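Local coordinates for protein excinuclease ABC, subunit A. (Deinococcus radiodurans, PDB 2VF7) that binds DNA, ATP and zinc as a UvrA-family ATPase of the ABC superfamily, and probably takes part in recognising damaged DNA for repair, at residues G48-A53 and V404-S409; A603-L608 and Q737-A742; L711-E716 and E744-G749; G720-G725 and T729-G734. The protein carries 1 engineered substitution. One frame throughout, in Å; residues are numbered along the deposited sequence. Where two conformers were deposited one is given.

Contact 1 of 4, residues G48-A53 and V404-S409. With ADP (adenosine-5'-diphosphate), chain E.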
# COMPACT_ATOMS: atom_id res chain seq x y z
N GLY A 48 -14.55 -26.58 7.36
CA GLY A 48 -14.62 -25.12 7.59
C GLY A 48 -13.46 -24.57 8.43
O GLY A 48 -13.53 -23.44 8.93
N LYS A 49 -12.40 -25.35 8.59
CA LYS A 49 -11.24 -24.96 9.42
C LYS A 49 -10.56 -23.67 8.92
O LYS A 49 -10.21 -22.79 9.72
CB LYS A 49 -10.18 -26.06 9.42
CG LYS A 49 -10.60 -27.42 9.91
CD LYS A 49 -9.34 -28.25 10.19
CE LYS A 49 -8.63 -28.70 8.92
NZ LYS A 49 -9.63 -29.40 8.04
N SER A 50 -10.35 -23.58 7.60
CA SER A 50 -9.77 -22.39 6.99
C SER A 50 -10.73 -21.25 6.90
O SER A 50 -10.34 -20.12 7.16
CB SER A 50 -9.24 -22.69 5.60
OG SER A 50 -8.03 -23.40 5.72
N SER A 51 -11.98 -21.51 6.52
CA SER A 51 -13.00 -20.45 6.54
C SER A 51 -13.00 -19.69 7.89
O SER A 51 -13.29 -18.51 7.92
CB SER A 51 -14.38 -21.01 6.24
OG SER A 51 -14.49 -21.44 4.90
N LEU A 52 -12.65 -20.38 8.97
CA LEU A 52 -12.55 -19.82 10.34
C LEU A 52 -11.19 -19.15 10.64
O LEU A 52 -11.14 -17.93 10.83
CB LEU A 52 -12.89 -20.88 11.39
CG LEU A 52 -13.08 -20.46 12.85
CD1 LEU A 52 -14.00 -19.27 13.01
CD2 LEU A 52 -13.61 -21.64 13.64
N ALA A 53 -10.11 -19.91 10.65
CA ALA A 53 -8.79 -19.34 10.98
C ALA A 53 -8.34 -18.27 10.00
O ALA A 53 -7.80 -17.25 10.41
CB ALA A 53 -7.70 -20.44 11.14
N VAL A 404 -0.82 -16.98 11.91
CA VAL A 404 -1.79 -17.92 11.34
C VAL A 404 -1.09 -18.90 10.38
O VAL A 404 -0.59 -18.53 9.32
CB VAL A 404 -2.95 -17.17 10.65
CG1 VAL A 404 -4.14 -18.09 10.52
CG2 VAL A 404 -3.34 -15.92 11.43
N LEU A 405 -1.01 -20.16 10.80
CA LEU A 405 -0.28 -21.18 10.06
C LEU A 405 -1.20 -22.26 9.44
O LEU A 405 -2.24 -22.61 10.01
CB LEU A 405 0.81 -21.82 10.95
CG LEU A 405 1.94 -20.97 11.55
CD1 LEU A 405 1.77 -20.77 13.04
CD2 LEU A 405 3.27 -21.66 11.34
N ASP A 406 -0.81 -22.77 8.28
CA ASP A 406 -1.59 -23.81 7.59
C ASP A 406 -0.76 -25.06 7.32
O ASP A 406 -0.08 -25.15 6.30
CB ASP A 406 -2.20 -23.29 6.29
CG ASP A 406 -2.88 -24.39 5.49
OD1 ASP A 406 -2.30 -24.80 4.46
OD2 ASP A 406 -3.97 -24.88 5.90
N GLU A 407 -0.83 -26.01 8.25
CA GLU A 407 -0.05 -27.25 8.20
C GLU A 407 1.45 -27.04 8.03
O GLU A 407 1.98 -27.24 6.94
CB GLU A 407 -0.61 -28.19 7.14
CG GLU A 407 -1.82 -28.95 7.61
CD GLU A 407 -2.26 -30.00 6.60
OE1 GLU A 407 -3.32 -29.79 5.97
OE2 GLU A 407 -1.54 -31.02 6.45
N PRO A 408 2.14 -26.66 9.11
CA PRO A 408 3.58 -26.44 9.06
C PRO A 408 4.36 -27.75 9.12
O PRO A 408 5.61 -27.76 8.95
CB PRO A 408 3.84 -25.57 10.30
CG PRO A 408 2.44 -25.32 10.93
CD PRO A 408 1.59 -26.40 10.46
N SER A 409 3.64 -28.84 9.35
CA SER A 409 4.21 -30.18 9.40
C SER A 409 4.10 -30.89 8.06
O SER A 409 4.48 -32.05 7.94
CB SER A 409 3.46 -30.99 10.43
OG SER A 409 2.08 -30.90 10.14
PB ADP E . -11.09 -26.91 5.57
O1B ADP E . -11.30 -27.82 6.74
O2B ADP E . -10.85 -27.63 4.28
O3B ADP E . -10.04 -25.85 5.86
PA ADP E . -12.65 -25.07 4.16
O1A ADP E . -11.49 -25.22 3.17
O2A ADP E . -12.93 -23.72 4.74
O3A ADP E . -12.49 -26.12 5.36
O5' ADP E . -13.98 -25.48 3.36
C5' ADP E . -15.31 -25.11 3.73
C4' ADP E . -15.99 -24.52 2.50
O4' ADP E . -15.38 -23.27 2.19
C3' ADP E . -15.88 -25.37 1.23
O3' ADP E . -17.13 -25.35 0.49
C2' ADP E . -14.77 -24.66 0.47
O2' ADP E . -14.79 -24.90 -0.94
C1' ADP E . -15.02 -23.20 0.82
N9 ADP E . -13.82 -22.35 0.70
C8 ADP E . -12.68 -22.49 1.41
N7 ADP E . -11.75 -21.58 1.08
C5 ADP E . -12.31 -20.81 0.13
C6 ADP E . -11.88 -19.62 -0.63
N6 ADP E . -10.64 -19.11 -0.45
N1 ADP E . -12.75 -19.10 -1.51
C2 ADP E . -14.00 -19.61 -1.70
N3 ADP E . -14.46 -20.67 -1.03
C4 ADP E . -13.67 -21.30 -0.11

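Contact 2 of 4, residues A603-L608 and Q737-A742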
# COMPACT_ATOMS: atom_id res chain seq x y z
N ALA A 603 -15.68 -28.68 -13.74
CA ALA A 603 -16.62 -28.95 -14.83
C ALA A 603 -15.93 -29.10 -16.17
O ALA A 603 -16.30 -29.91 -17.02
CB ALA A 603 -17.65 -27.84 -14.93
N THR A 604 -14.90 -28.30 -16.35
CA THR A 604 -14.24 -28.16 -17.61
C THR A 604 -12.92 -28.95 -17.64
O THR A 604 -12.49 -29.36 -18.71
CB THR A 604 -14.08 -26.67 -17.87
OG1 THR A 604 -14.11 -26.42 -19.27
CG2 THR A 604 -12.82 -26.07 -17.18
N TYR A 605 -12.33 -29.20 -16.46
CA TYR A 605 -11.11 -30.00 -16.32
C TYR A 605 -11.37 -31.52 -16.47
O TYR A 605 -10.50 -32.28 -16.93
CB TYR A 605 -10.39 -29.71 -14.98
CG TYR A 605 -8.97 -30.30 -14.93
CD1 TYR A 605 -7.87 -29.56 -15.38
CD2 TYR A 605 -8.74 -31.61 -14.47
CE1 TYR A 605 -6.58 -30.10 -15.35
CE2 TYR A 605 -7.47 -32.16 -14.47
CZ TYR A 605 -6.39 -31.39 -14.91
OH TYR A 605 -5.12 -31.93 -14.90
N THR A 606 -12.55 -31.95 -16.02
CA THR A 606 -12.96 -33.34 -16.14
C THR A 606 -13.40 -33.65 -17.58
O THR A 606 -13.23 -34.77 -18.05
CB THR A 606 -14.08 -33.69 -15.16
OG1 THR A 606 -15.15 -32.76 -15.34
CG2 THR A 606 -13.60 -33.61 -13.74
N GLY A 607 -13.95 -32.65 -18.26
CA GLY A 607 -14.35 -32.78 -19.65
C GLY A 607 -15.85 -32.94 -19.74
O GLY A 607 -16.40 -33.06 -20.83
N LEU A 608 -16.51 -32.94 -18.59
CA LEU A 608 -17.94 -33.19 -18.53
C LEU A 608 -18.80 -32.02 -19.01
O LEU A 608 -19.95 -32.21 -19.36
CB LEU A 608 -18.34 -33.63 -17.11
CG LEU A 608 -18.36 -32.67 -15.92
CD1 LEU A 608 -19.57 -31.74 -15.91
CD2 LEU A 608 -18.35 -33.48 -14.65
N GLN A 737 -5.14 -31.75 -6.40
CA GLN A 737 -4.49 -33.04 -6.61
C GLN A 737 -5.51 -34.16 -6.84
O GLN A 737 -5.37 -34.97 -7.76
CB GLN A 737 -3.56 -33.40 -5.43
CG GLN A 737 -2.75 -34.69 -5.66
CD GLN A 737 -1.42 -34.75 -4.88
OE1 GLN A 737 -1.15 -33.92 -4.00
NE2 GLN A 737 -0.59 -35.74 -5.22
N ARG A 738 -6.53 -34.20 -5.99
CA ARG A 738 -7.59 -35.20 -6.06
C ARG A 738 -8.50 -35.07 -7.29
O ARG A 738 -9.05 -36.05 -7.73
CB ARG A 738 -8.42 -35.19 -4.77
CG ARG A 738 -7.70 -35.73 -3.54
CD ARG A 738 -8.60 -35.70 -2.31
NE ARG A 738 -8.63 -34.38 -1.66
CZ ARG A 738 -9.59 -33.97 -0.82
NH1 ARG A 738 -10.63 -34.76 -0.53
NH2 ARG A 738 -9.51 -32.77 -0.25
N ILE A 739 -8.65 -33.86 -7.83
CA ILE A 739 -9.41 -33.65 -9.08
C ILE A 739 -8.66 -34.28 -10.26
O ILE A 739 -9.26 -34.95 -11.11
CB ILE A 739 -9.67 -32.13 -9.34
CG1 ILE A 739 -10.35 -31.46 -8.14
CG2 ILE A 739 -10.48 -31.88 -10.61
CD1 ILE A 739 -10.69 -29.99 -8.37
N LYS A 740 -7.34 -34.07 -10.29
CA LYS A 740 -6.46 -34.59 -11.33
C LYS A 740 -6.43 -36.10 -11.29
O LYS A 740 -6.39 -36.75 -12.33
CB LYS A 740 -5.03 -34.08 -11.14
CG LYS A 740 -4.81 -32.61 -11.46
CD LYS A 740 -3.50 -32.20 -10.84
CE LYS A 740 -3.38 -30.73 -10.73
NZ LYS A 740 -2.64 -30.18 -11.88
N LEU A 741 -6.40 -36.64 -10.08
CA LEU A 741 -6.45 -38.08 -9.84
C LEU A 741 -7.75 -38.69 -10.35
O LEU A 741 -7.71 -39.73 -11.00
CB LEU A 741 -6.30 -38.37 -8.35
CG LEU A 741 -6.07 -39.81 -7.86
CD1 LEU A 741 -4.95 -40.49 -8.64
CD2 LEU A 741 -5.77 -39.82 -6.35
N ALA A 742 -8.88 -38.06 -10.06
CA ALA A 742 -10.19 -38.59 -10.44
C ALA A 742 -10.36 -38.59 -11.95
O ALA A 742 -10.97 -39.51 -12.51
CB ALA A 742 -11.31 -37.81 -9.77

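Contact 3 of 4, residues L711-E716 and E744-G749. Engineered in segment 744-749: Arg746 (natural residue Gln).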
# COMPACT_ATOMS: atom_id res chain seq x y z
N LEU A 711 -18.43 -37.46 -12.42
CA LEU A 711 -18.88 -37.06 -11.09
C LEU A 711 -18.73 -38.14 -10.04
O LEU A 711 -18.59 -37.83 -8.85
CB LEU A 711 -20.36 -36.68 -11.14
CG LEU A 711 -20.84 -35.56 -12.05
CD1 LEU A 711 -22.36 -35.48 -11.99
CD2 LEU A 711 -20.22 -34.22 -11.67
N ASP A 712 -18.80 -39.41 -10.47
CA ASP A 712 -18.68 -40.55 -9.55
C ASP A 712 -17.27 -40.69 -8.97
O ASP A 712 -17.12 -40.93 -7.77
CB ASP A 712 -19.13 -41.85 -10.26
CG ASP A 712 -19.46 -42.97 -9.28
OD1 ASP A 712 -20.35 -42.78 -8.41
OD2 ASP A 712 -18.84 -44.06 -9.38
N THR A 713 -16.25 -40.56 -9.83
CA THR A 713 -14.83 -40.55 -9.39
C THR A 713 -14.49 -39.34 -8.50
O THR A 713 -13.69 -39.45 -7.58
CB THR A 713 -13.83 -40.58 -10.59
OG1 THR A 713 -14.09 -39.48 -11.48
CG2 THR A 713 -13.93 -41.87 -11.34
N LEU A 714 -15.10 -38.20 -8.77
CA LEU A 714 -14.93 -37.03 -7.91
C LEU A 714 -15.57 -37.23 -6.56
O LEU A 714 -15.14 -36.65 -5.57
CB LEU A 714 -15.52 -35.80 -8.56
CG LEU A 714 -14.74 -35.29 -9.75
CD1 LEU A 714 -15.59 -34.27 -10.47
CD2 LEU A 714 -13.39 -34.68 -9.30
N ARG A 715 -16.59 -38.07 -6.51
CA ARG A 715 -17.33 -38.29 -5.28
C ARG A 715 -16.61 -39.31 -4.43
O ARG A 715 -16.38 -39.08 -3.25
CB ARG A 715 -18.77 -38.71 -5.58
CG ARG A 715 -19.78 -38.20 -4.60
CD ARG A 715 -21.21 -38.50 -5.04
NE ARG A 715 -22.07 -38.85 -3.91
CZ ARG A 715 -22.11 -40.05 -3.34
NH1 ARG A 715 -21.35 -41.04 -3.80
NH2 ARG A 715 -22.92 -40.28 -2.32
N GLU A 716 -16.23 -40.42 -5.07
CA GLU A 716 -15.41 -41.48 -4.47
C GLU A 716 -14.11 -40.98 -3.82
O GLU A 716 -13.59 -41.59 -2.87
CB GLU A 716 -15.05 -42.53 -5.53
CG GLU A 716 -16.10 -43.60 -5.76
CD GLU A 716 -15.82 -44.49 -6.97
OE1 GLU A 716 -15.75 -43.96 -8.11
OE2 GLU A 716 -15.68 -45.73 -6.79
N GLU A 744 -8.01 -39.15 -13.93
CA GLU A 744 -7.22 -40.32 -14.35
C GLU A 744 -7.67 -41.66 -13.75
O GLU A 744 -7.06 -42.69 -14.03
CB GLU A 744 -5.74 -40.11 -14.03
CG GLU A 744 -5.05 -39.08 -14.89
CD GLU A 744 -5.12 -39.43 -16.35
OE1 GLU A 744 -4.98 -40.63 -16.69
OE2 GLU A 744 -5.31 -38.50 -17.16
N LEU A 745 -8.71 -41.66 -12.92
CA LEU A 745 -9.13 -42.88 -12.22
C LEU A 745 -9.91 -43.87 -13.09
O LEU A 745 -9.61 -45.07 -13.09
CB LEU A 745 -9.93 -42.54 -10.96
CG LEU A 745 -9.38 -43.11 -9.65
CD1 LEU A 745 -7.92 -42.72 -9.45
CD2 LEU A 745 -10.22 -42.65 -8.44
N ARG A 746 -10.92 -43.39 -13.82
CA ARG A 746 -11.70 -44.27 -14.72
C ARG A 746 -11.06 -44.54 -16.10
O ARG A 746 -11.45 -45.50 -16.78
CB ARG A 746 -13.15 -43.79 -14.86
CG ARG A 746 -14.14 -44.51 -13.94
CD ARG A 746 -15.61 -44.21 -14.25
NE ARG A 746 -16.02 -44.60 -15.61
CZ ARG A 746 -16.18 -45.86 -16.04
NH1 ARG A 746 -15.95 -46.89 -15.24
NH2 ARG A 746 -16.56 -46.08 -17.29
N ARG A 747 -10.09 -43.71 -16.51
CA ARG A 747 -9.34 -43.95 -17.76
C ARG A 747 -8.46 -45.19 -17.63
O ARG A 747 -8.11 -45.81 -18.65
CB ARG A 747 -8.46 -42.75 -18.16
CG ARG A 747 -9.06 -41.36 -18.02
CD ARG A 747 -8.01 -40.29 -18.38
NE ARG A 747 -8.35 -39.56 -19.60
CZ ARG A 747 -8.10 -39.97 -20.85
NH1 ARG A 747 -7.47 -41.12 -21.08
NH2 ARG A 747 -8.47 -39.21 -21.88
N SER A 748 -8.12 -45.56 -16.39
CA SER A 748 -7.19 -46.66 -16.08
C SER A 748 -7.73 -48.09 -16.33
O SER A 748 -7.57 -48.98 -15.49
CB SER A 748 -6.70 -46.53 -14.64
OG SER A 748 -7.71 -46.89 -13.72
N GLY A 749 -8.36 -48.30 -17.49
CA GLY A 749 -8.82 -49.63 -17.88
C GLY A 749 -7.63 -50.56 -18.03
O GLY A 749 -6.64 -50.19 -18.68

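Contact 4 of 4, residues G720-G725 and T729-G734. With ADP (adenosine-5'-diphosphate), chain E.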
# COMPACT_ATOMS: atom_id res chain seq x y z
N GLY A 720 -17.26 -34.30 -2.76
CA GLY A 720 -18.66 -34.08 -2.99
C GLY A 720 -19.13 -32.68 -2.64
O GLY A 720 -20.18 -32.24 -3.11
N TYR A 721 -18.35 -31.97 -1.83
CA TYR A 721 -18.74 -30.65 -1.34
C TYR A 721 -18.43 -29.54 -2.34
O TYR A 721 -18.96 -28.44 -2.23
CB TYR A 721 -18.11 -30.38 0.05
CG TYR A 721 -16.59 -30.34 0.07
CD1 TYR A 721 -15.90 -29.14 -0.04
CD2 TYR A 721 -15.85 -31.51 0.21
CE1 TYR A 721 -14.52 -29.10 -0.03
CE2 TYR A 721 -14.48 -31.49 0.21
CZ TYR A 721 -13.81 -30.28 0.10
OH TYR A 721 -12.44 -30.28 0.12
N LEU A 722 -17.59 -29.84 -3.33
CA LEU A 722 -17.19 -28.84 -4.30
C LEU A 722 -18.29 -28.58 -5.34
O LEU A 722 -19.07 -29.48 -5.62
CB LEU A 722 -15.88 -29.26 -4.98
CG LEU A 722 -14.64 -29.31 -4.10
CD1 LEU A 722 -13.44 -29.69 -4.91
CD2 LEU A 722 -14.39 -27.96 -3.44
N ARG A 723 -18.29 -27.37 -5.90
CA ARG A 723 -19.25 -26.95 -6.92
C ARG A 723 -18.65 -27.07 -8.32
O ARG A 723 -17.49 -26.72 -8.56
CB ARG A 723 -19.71 -25.50 -6.68
CG ARG A 723 -20.56 -25.31 -5.43
CD ARG A 723 -21.09 -23.88 -5.30
NE ARG A 723 -20.03 -22.93 -4.98
CZ ARG A 723 -19.51 -22.74 -3.75
NH1 ARG A 723 -19.97 -23.42 -2.69
NH2 ARG A 723 -18.52 -21.86 -3.59
N LEU A 724 -19.45 -27.57 -9.26
CA LEU A 724 -19.01 -27.83 -10.63
C LEU A 724 -18.24 -26.68 -11.26
O LEU A 724 -17.20 -26.90 -11.88
CB LEU A 724 -20.23 -28.19 -11.49
CG LEU A 724 -20.48 -29.68 -11.62
CD1 LEU A 724 -20.38 -30.33 -10.26
CD2 LEU A 724 -21.82 -29.93 -12.28
N GLY A 725 -18.74 -25.47 -11.09
CA GLY A 725 -18.13 -24.25 -11.63
C GLY A 725 -17.22 -23.50 -10.66
O GLY A 725 -16.71 -22.43 -10.98
N THR A 729 -9.08 -20.81 -8.38
CA THR A 729 -8.33 -19.95 -7.49
C THR A 729 -8.80 -20.08 -6.03
O THR A 729 -8.09 -19.65 -5.11
CB THR A 729 -8.34 -18.48 -7.99
OG1 THR A 729 -9.67 -18.14 -8.41
CG2 THR A 729 -7.39 -18.33 -9.19
N GLU A 730 -9.98 -20.69 -5.83
CA GLU A 730 -10.57 -20.94 -4.50
C GLU A 730 -10.17 -22.29 -3.93
O GLU A 730 -10.71 -22.72 -2.92
CB GLU A 730 -12.11 -20.91 -4.61
CG GLU A 730 -12.66 -19.57 -5.03
CD GLU A 730 -14.16 -19.46 -4.92
OE1 GLU A 730 -14.68 -18.31 -4.95
OE2 GLU A 730 -14.84 -20.51 -4.83
N LEU A 731 -9.26 -23.00 -4.60
CA LEU A 731 -8.98 -24.40 -4.22
C LEU A 731 -7.59 -24.62 -3.67
O LEU A 731 -6.64 -23.97 -4.09
CB LEU A 731 -9.25 -25.37 -5.38
CG LEU A 731 -10.60 -25.39 -6.12
CD1 LEU A 731 -10.63 -26.55 -7.08
CD2 LEU A 731 -11.82 -25.47 -5.23
N SER A 732 -7.48 -25.53 -2.73
CA SER A 732 -6.24 -25.80 -2.02
C SER A 732 -5.41 -26.77 -2.85
O SER A 732 -5.84 -27.18 -3.93
CB SER A 732 -6.54 -26.43 -0.67
OG SER A 732 -7.47 -27.50 -0.83
N GLY A 733 -4.24 -27.15 -2.36
CA GLY A 733 -3.39 -28.04 -3.14
C GLY A 733 -3.93 -29.45 -3.24
O GLY A 733 -3.89 -30.05 -4.32
N GLY A 734 -4.44 -29.96 -2.12
CA GLY A 734 -5.01 -31.29 -2.01
C GLY A 734 -6.34 -31.51 -2.73
O GLY A 734 -6.60 -32.63 -3.19
PB ADP E . -11.09 -26.91 5.57
O1B ADP E . -11.30 -27.82 6.74
O2B ADP E . -10.85 -27.63 4.28
O3B ADP E . -10.04 -25.85 5.86
PA ADP E . -12.65 -25.07 4.16
O1A ADP E . -11.49 -25.22 3.17
O2A ADP E . -12.93 -23.72 4.74
O3A ADP E . -12.49 -26.12 5.36
O5' ADP E . -13.98 -25.48 3.36
C5' ADP E . -15.31 -25.11 3.73
C4' ADP E . -15.99 -24.52 2.50
O4' ADP E . -15.38 -23.27 2.19
C3' ADP E . -15.88 -25.37 1.23
O3' ADP E . -17.13 -25.35 0.49
C2' ADP E . -14.77 -24.66 0.47
O2' ADP E . -14.79 -24.90 -0.94
C1' ADP E . -15.02 -23.20 0.82
N9 ADP E . -13.82 -22.35 0.70
C8 ADP E . -12.68 -22.49 1.41
N7 ADP E . -11.75 -21.58 1.08
C5 ADP E . -12.31 -20.81 0.13
C6 ADP E . -11.88 -19.62 -0.63
N6 ADP E . -10.64 -19.11 -0.45
N1 ADP E . -12.75 -19.10 -1.51
C2 ADP E . -14.00 -19.61 -1.70
N3 ADP E . -14.46 -20.67 -1.03
C4 ADP E . -13.67 -21.30 -0.11

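Contact 1 of 4, residues G48-A53 and V404-S409
The carboxylate of Asp406 is the flat side-chain group that meets helix 49-69, turning OD2 to Ser50 OG at 4.3 Å. That is beyond a hydrogen bond, and Asp406 has two conformers, so the approach is tentative. One turn further along the helix, Ala53 packs against the strand: Val404 CG1 lies 3.8 Å from the carbonyl Ala53 O and 4.3 Å from Ala53 CB. CG1 is brought there by a first torsion of -160°, nearly opposite the backbone N. The polar work is done on ADP. Lys49 bends at chi3 (-73°) and chi4 (-53°), curling back over the helix start until NZ grips ADP O1B at 2.6 Å, with Gly43 O as a second acceptor. The amide Ser50 N donates to ADP O3B at 2.9 Å, and Ser50 OG adds a weak bond to the same oxygen. Ser51 takes the alpha phosphate twice, through its amide and through OG, 2.8 Å from ADP O2A; His24 also bonds to OG. With an alanine in place of Lys49 the ammonium is gone, and O1B would probably keep only the weak bond from the backbone amide in this segment. Amides and a lysine gripping the diphosphate at a helix start are those of a Walker A P-loop; strand 402-406, with Glu407 just beyond it, fits the Walker B strand of ABC ATPases.

Contact 2 of 4, residues A603-L608 and Q737-A742
Tyr605 reaches across to helix 733-743 and meets both Ile739 and Lys740. Its CB points at that helix, and with CG nearly opposite the backbone N (chi1 -168°) the ring continues outward instead of folding back along its own segment. The second torsion, 89°, stands the ring across the CA-CB-CG plane, setting the CD2 side against the helix. CD2 comes first, 4.2 Å from Ile739 CG2, the methyl branch of the isoleucine. CE2 lies over the next residue, 4.0 Å from Lys740 CG and 4.1 Å from Lys740 CA, so it touches the root of that side chain. CZ stays at 4.0 Å from the same CG, and the tip makes the closest approach, OH to Lys740 CG at 3.5 Å. Both partners stand obliquely to the ring, so this is neither a stack nor a T-shaped contact. Beyond CG the lysine runs on and turns at chi4, carrying NZ to a salt bridge with Asp590 and a weak bond to Pro593 O. On the tyrosine side, Thr606 OG1 bonds back to Met602 O. Ile739 also packs on Leu719. The contact is therefore one of dispersion: an aromatic ring and its hydroxyl rest obliquely against the methylene root of a lysine whose charge is spent elsewhere, and the two segments are joined by shape fit, without directed bonds between them.

Contact 3 of 4, residues L711-E716 and E744-G749
Apolar packing links the segments through one methyl group, Thr713 CG2. It sits 3.7 Å from Arg746 CG and 4.1 Å from Leu745 CB, with Arg746 CB and CD bordering it as well. The threonine crosses the arginine chain at about a right angle, whereas Thr713 and Leu745 lie alongside one another, pointing in opposite senses. Arg746 is an engineered residue, glutamine in the natural protein, and offers its methylenes here. Among the hydrogen bonds, Thr713 OG1 turns away from the methyl's partners: at chi1 56° it lies between backbone N and carbonyl carbon, bonding Ala710 O one turn back and, weakly, Ala742 O. In the loop, Ser748 OG donates to Leu745 O at 2.7 Å, tilted 31° from the carbonyl plane; separately, Ser748 centres an inverse gamma turn. Charges remain apart across the contact, Asp712 OD2 being 6.9 Å from Arg746 NE. Elsewhere Glu744 bridges to Arg585, and Glu716, in one of two conformers, to Lys778. Away from the nucleotide and zinc sites, this is plain helix-to-loop packing, joining helix 705-716 to the link between helix 733-743 and strand 753-758 of the ABC ATPase fold.

Contact 4 of 4, residues G720-G725 and T729-G734
Leu722 and Leu731 meet at a slant, touching through their CD2 methyls at 4.0 Å, and the charged pair Arg723 and Glu730 crosses beside them. The guanidinium and carboxylate planes stand 81° apart, with Arg723 NH2 at 4.1 Å from Glu730 OE2. That is too far for a salt bridge, though opposite charges this near probably still attract. Glu730 is extended beyond CG (chi2 -171°), which carries its carboxylate along the pyrimidine part of the adenine. CD comes to 3.2 Å from ADP C2, and OE2 to 3.4 Å from that same atom, while Gln726 NE2 gives OE2 a weak bond. Tyr721 takes the sugar side: its CD1 is 4.0 Å from ADP C3', the ring lying oblique to the ribose, and its OH bonds Glu735. Leu722 CG lies 4.1 Å above one face of the Tyr721 ring, near the rim, and Leu722 CD2 approaches ADP O2'. Were Glu730 an alanine, C2 would probably lose the carboxylate beside it, and Arg723 and Gln726 NE2 their nearby acidic partner. Chemically, the nucleoside is met by surface fit, with little directed bonding, while the loose Arg723-Glu730 attraction links the two segments.

Contact 1 is largely buried, at the meeting of a P-loop helix and an inner strand; contacts 2 and 4 are partly buried, and contact 3, farthest from the chain centre, reaches the surface. Contacts 1 and 4 share one ADP, the first binding its phosphates through hydrogen bonds, the second touching base and ribose, so two distant parts of the chain complete one site. Contacts 2 and 4 both use helix 733-743, into whose start the Leu-Ser-Gly-Gly signature sequence runs, and meet where Ile739 packs on Leu731. Contacts 2 and 3 adjoin through Leu714, set against Ala742 and Thr606. The strong polar bonds of contact 1 go to ADP; between segments, all four rest mainly on apolar packing.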